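Long-range contact in DUF2442 domain-containing protein (Rhodospirillum rubrum ATCC 11170, PDB 3K8R), which is of unknown function but belongs to the DUF2442 family and forms a two-chain assembly joined by a beta sheet that continues across the interface: residues R31-V39 with T48-A56. Residues are numbered along the deposited sequence; the frame is centred on the assembly and turned at random.
Sequences RYDRSSARV and TFAFPPRLA. With EDO (1,2-ethanediol), chain C.
Val39 and Phe51 form an antiparallel hydrogen-bonded pair: Val39 N gives a nearly straight bond to Phe51 O at 3.0 Å, answered by a weak one from Phe51 N to Val39 O, while the CA-H of Ala50 also points at that carbonyl. The two side chains emerge on the same sheet face and lie side by side. Phe51 CG stands between its own backbone N and carbonyl carbon (chi1 66°), which turns one ring face to Val39, whose CB sits 3.9 Å from the ring centroid in a CH-pi contact. The CG2 branch of Val39 meets Pro53 CG at 3.5 Å. Tyr32 crosses the same proline ring at about a right angle, its CE1 3.8 Å from that CG. The tyrosine extends its hydroxyl to Arg54, where OH accepts a rather long, bent bond from NH1 (3.3 Å), tilted from the guanidinium plane. A leucine in place of Tyr32 would probably leave Arg54 NH1 without this acceptor and Pro53 CG less well covered. Pro52 packs instead under Arg38, whose chain bends at chi2 (-69°) to carry CD to 3.5 Å from Pro52 N and bring one guanidinium face against Pro52 CB, toward the rim of that face. The hairpin 27-33/38-43 turns through a G1 bulge, with Ala37 and Arg38 facing Asp33; OD2 of that aspartate takes both OG and N of Ser36. Helix 64-67 covers Tyr32 and Pro53 through Leu67, and its Asp64 forms a salt bridge with Arg54 NH2. Leu93 of helix 90-94 touches Phe51, and strand 48-51 pairs along its outer edge with a strand of the second subunit, so the three-stranded sheet runs on across the interface.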
loop_
_atom_site.group_PDB
_atom_site.type_symbol
_atom_site.label_atom_id
_atom_site.label_comp_id
_atom_site.label_asym_id
_atom_site.label_seq_id
_atom_site.Cartn_x
_atom_site.Cartn_y
_atom_site.Cartn_z
ATOM N N ARG A 31 -2.742 6.683 10.633
ATOM C CA ARG A 31 -3.918 6.761 11.501
ATOM C C ARG A 31 -4.807 5.532 11.392
ATOM O O ARG A 31 -4.782 4.817 10.387
ATOM C CB ARG A 31 -4.747 7.997 11.153
ATOM C CG ARG A 31 -5.498 7.916 9.838
ATOM C CD ARG A 31 -6.223 9.216 9.529
ATOM N NE ARG A 31 -7.154 9.097 8.397
ATOM C CZ ARG A 31 -6.817 9.151 7.110
ATOM N NH1 ARG A 31 -5.546 9.289 6.740
ATOM N NH2 ARG A 31 -7.757 9.042 6.176
ATOM N N TYR A 32 -5.586 5.281 12.434
ATOM C CA TYR A 32 -6.531 4.190 12.382
ATOM C C TYR A 32 -7.875 4.778 11.966
ATOM O O TYR A 32 -8.321 5.789 12.504
ATOM C CB TYR A 32 -6.646 3.481 13.722
ATOM C CG TYR A 32 -7.623 2.318 13.710
ATOM C CD1 TYR A 32 -7.322 1.133 13.043
ATOM C CD2 TYR A 32 -8.834 2.397 14.380
ATOM C CE1 TYR A 32 -8.214 0.077 13.034
ATOM C CE2 TYR A 32 -9.722 1.344 14.379
ATOM C CZ TYR A 32 -9.406 0.189 13.708
ATOM O OH TYR A 32 -10.295 -0.852 13.719
ATOM N N ASP A 33 -8.492 4.162 10.972
ATOM C CA ASP A 33 -9.782 4.579 10.493
ATOM C C ASP A 33 -10.752 3.541 11.059
ATOM O O ASP A 33 -10.706 2.367 10.691
ATOM C CB ASP A 33 -9.773 4.597 8.965
ATOM C CG ASP A 33 -11.106 4.936 8.379
ATOM O OD1 ASP A 33 -11.718 5.932 8.794
ATOM O OD2 ASP A 33 -11.545 4.204 7.478
ATOM N N ARG A 34 -11.605 3.962 11.982
ATOM C CA ARG A 34 -12.567 3.054 12.589
ATOM C C ARG A 34 -13.571 2.550 11.572
ATOM O O ARG A 34 -13.947 1.373 11.600
ATOM C CB ARG A 34 -13.325 3.743 13.714
ATOM C CG ARG A 34 -12.430 4.229 14.793
ATOM C CD ARG A 34 -13.176 4.598 16.037
ATOM N NE ARG A 34 -12.200 4.901 17.066
ATOM C CZ ARG A 34 -12.466 5.077 18.349
ATOM N NH1 ARG A 34 -13.711 4.997 18.794
ATOM N NH2 ARG A 34 -11.476 5.338 19.191
ATOM N N SER A 35 -14.002 3.444 10.683
ATOM C CA SER A 35 -14.979 3.105 9.655
ATOM C C SER A 35 -14.582 1.857 8.870
ATOM O O SER A 35 -15.359 0.905 8.789
ATOM C CB SER A 35 -15.163 4.272 8.690
ATOM O OG SER A 35 -16.125 3.952 7.696
ATOM N N SER A 36 -13.371 1.860 8.313
ATOM C CA SER A 36 -12.884 0.738 7.513
ATOM C C SER A 36 -11.991 -0.240 8.290
ATOM O O SER A 36 -11.446 -1.181 7.707
ATOM C CB SER A 36 -12.090 1.263 6.332
ATOM O OG SER A 36 -10.836 1.741 6.774
ATOM N N ALA A 37 -11.840 -0.023 9.594
ATOM C CA ALA A 37 -11.010 -0.885 10.430
ATOM C C ALA A 37 -9.600 -1.048 9.883
ATOM O O ALA A 37 -8.998 -2.106 10.076
ATOM C CB ALA A 37 -11.655 -2.246 10.596
ATOM N N ARG A 38 -9.075 -0.021 9.208
ATOM C CA ARG A 38 -7.712 -0.076 8.650
ATOM C C ARG A 38 -6.823 1.025 9.210
ATOM O O ARG A 38 -7.301 2.043 9.726
ATOM C CB ARG A 38 -7.731 0.122 7.130
ATOM C CG ARG A 38 -8.607 -0.820 6.334
ATOM C CD ARG A 38 -8.089 -2.249 6.328
ATOM N NE ARG A 38 -9.006 -3.168 5.622
ATOM C CZ ARG A 38 -9.947 -3.944 6.191
ATOM N NH1 ARG A 38 -10.138 -3.966 7.510
ATOM N NH2 ARG A 38 -10.707 -4.728 5.427
ATOM N N VAL A 39 -5.518 0.820 9.087
ATOM C CA VAL A 39 -4.551 1.844 9.442
ATOM C C VAL A 39 -4.156 2.470 8.111
ATOM O O VAL A 39 -3.567 1.791 7.279
ATOM C CB VAL A 39 -3.313 1.253 10.114
ATOM C CG1 VAL A 39 -2.280 2.348 10.399
ATOM C CG2 VAL A 39 -3.705 0.519 11.386
ATOM N N THR A 48 -0.405 6.050 -0.959
ATOM C CA THR A 48 -1.134 5.662 0.254
ATOM C C THR A 48 -1.184 4.149 0.407
ATOM O O THR A 48 -1.465 3.429 -0.558
ATOM C CB THR A 48 -2.586 6.155 0.210
ATOM O OG1 THR A 48 -2.624 7.505 -0.247
ATOM C CG2 THR A 48 -3.235 6.071 1.576
ATOM N N PHE A 49 -0.920 3.671 1.620
ATOM C CA PHE A 49 -0.971 2.240 1.928
ATOM C C PHE A 49 -1.909 2.009 3.107
ATOM O O PHE A 49 -1.818 2.704 4.112
ATOM C CB PHE A 49 0.428 1.708 2.243
ATOM C CG PHE A 49 0.460 0.260 2.669
ATOM C CD1 PHE A 49 0.256 -0.756 1.741
ATOM C CD2 PHE A 49 0.731 -0.083 3.980
ATOM C CE1 PHE A 49 0.294 -2.084 2.120
ATOM C CE2 PHE A 49 0.774 -1.407 4.366
ATOM C CZ PHE A 49 0.552 -2.412 3.428
ATOM N N ALA A 50 -2.822 1.052 2.969
ATOM C CA ALA A 50 -3.762 0.725 4.044
ATOM C C ALA A 50 -3.648 -0.753 4.353
ATOM O O ALA A 50 -3.630 -1.567 3.427
ATOM C CB ALA A 50 -5.193 1.069 3.642
ATOM N N PHE A 51 -3.553 -1.097 5.636
ATOM C CA PHE A 51 -3.513 -2.501 6.062
ATOM C C PHE A 51 -4.417 -2.693 7.267
ATOM O O PHE A 51 -4.536 -1.784 8.097
ATOM C CB PHE A 51 -2.101 -2.929 6.418
ATOM C CG PHE A 51 -1.540 -2.241 7.635
ATOM C CD1 PHE A 51 -0.971 -0.979 7.540
ATOM C CD2 PHE A 51 -1.556 -2.868 8.877
ATOM C CE1 PHE A 51 -0.440 -0.336 8.671
ATOM C CE2 PHE A 51 -1.026 -2.237 10.016
ATOM C CZ PHE A 51 -0.466 -0.969 9.912
ATOM N N PRO A 52 -5.102 -3.843 7.345
ATOM C CA PRO A 52 -5.907 -4.131 8.528
ATOM C C PRO A 52 -4.964 -4.569 9.637
ATOM O O PRO A 52 -4.396 -5.653 9.548
ATOM C CB PRO A 52 -6.794 -5.288 8.084
ATOM C CG PRO A 52 -6.073 -5.906 6.961
ATOM C CD PRO A 52 -5.366 -4.801 6.262
ATOM N N PRO A 53 -4.806 -3.740 10.680
ATOM C CA PRO A 53 -3.839 -3.989 11.747
ATOM C C PRO A 53 -4.039 -5.269 12.573
ATOM O O PRO A 53 -3.058 -5.780 13.122
ATOM C CB PRO A 53 -3.978 -2.753 12.634
ATOM C CG PRO A 53 -5.395 -2.360 12.472
ATOM C CD PRO A 53 -5.764 -2.683 11.053
ATOM N N ARG A 54 -5.262 -5.795 12.666
ATOM C CA ARG A 54 -5.484 -7.034 13.440
ATOM C C ARG A 54 -4.904 -8.278 12.778
ATOM O O ARG A 54 -4.949 -9.348 13.368
ATOM C CB ARG A 54 -6.958 -7.234 13.803
ATOM C CG ARG A 54 -7.443 -6.176 14.771
ATOM C CD ARG A 54 -8.845 -6.410 15.275
ATOM N NE ARG A 54 -9.203 -5.387 16.260
ATOM C CZ ARG A 54 -9.834 -4.246 15.997
ATOM N NH1 ARG A 54 -10.219 -3.951 14.767
ATOM N NH2 ARG A 54 -10.088 -3.391 16.979
ATOM N N LEU A 55 -4.375 -8.140 11.562
ATOM C CA LEU A 55 -3.658 -9.225 10.893
ATOM C C LEU A 55 -2.168 -9.182 11.264
ATOM O O LEU A 55 -1.425 -10.104 10.930
ATOM C CB LEU A 55 -3.789 -9.134 9.367
ATOM C CG LEU A 55 -5.163 -9.352 8.717
ATOM C CD1 LEU A 55 -5.021 -9.309 7.195
ATOM C CD2 LEU A 55 -5.792 -10.669 9.156
ATOM N N ALA A 56 -1.748 -8.113 11.954
ATOM C CA ALA A 56 -0.346 -7.898 12.326
ATOM C C ALA A 56 -0.032 -8.470 13.683
ATOM O O ALA A 56 -0.843 -8.402 14.609
ATOM C CB ALA A 56 -0.006 -6.416 12.319
HETATM C C1 EDO C . -6.394 8.730 2.349
HETATM O O1 EDO C . -7.811 8.516 2.292
HETATM C C2 EDO C . -6.109 10.084 2.996
HETATM O O2 EDO C . -5.128 9.920 4.027
#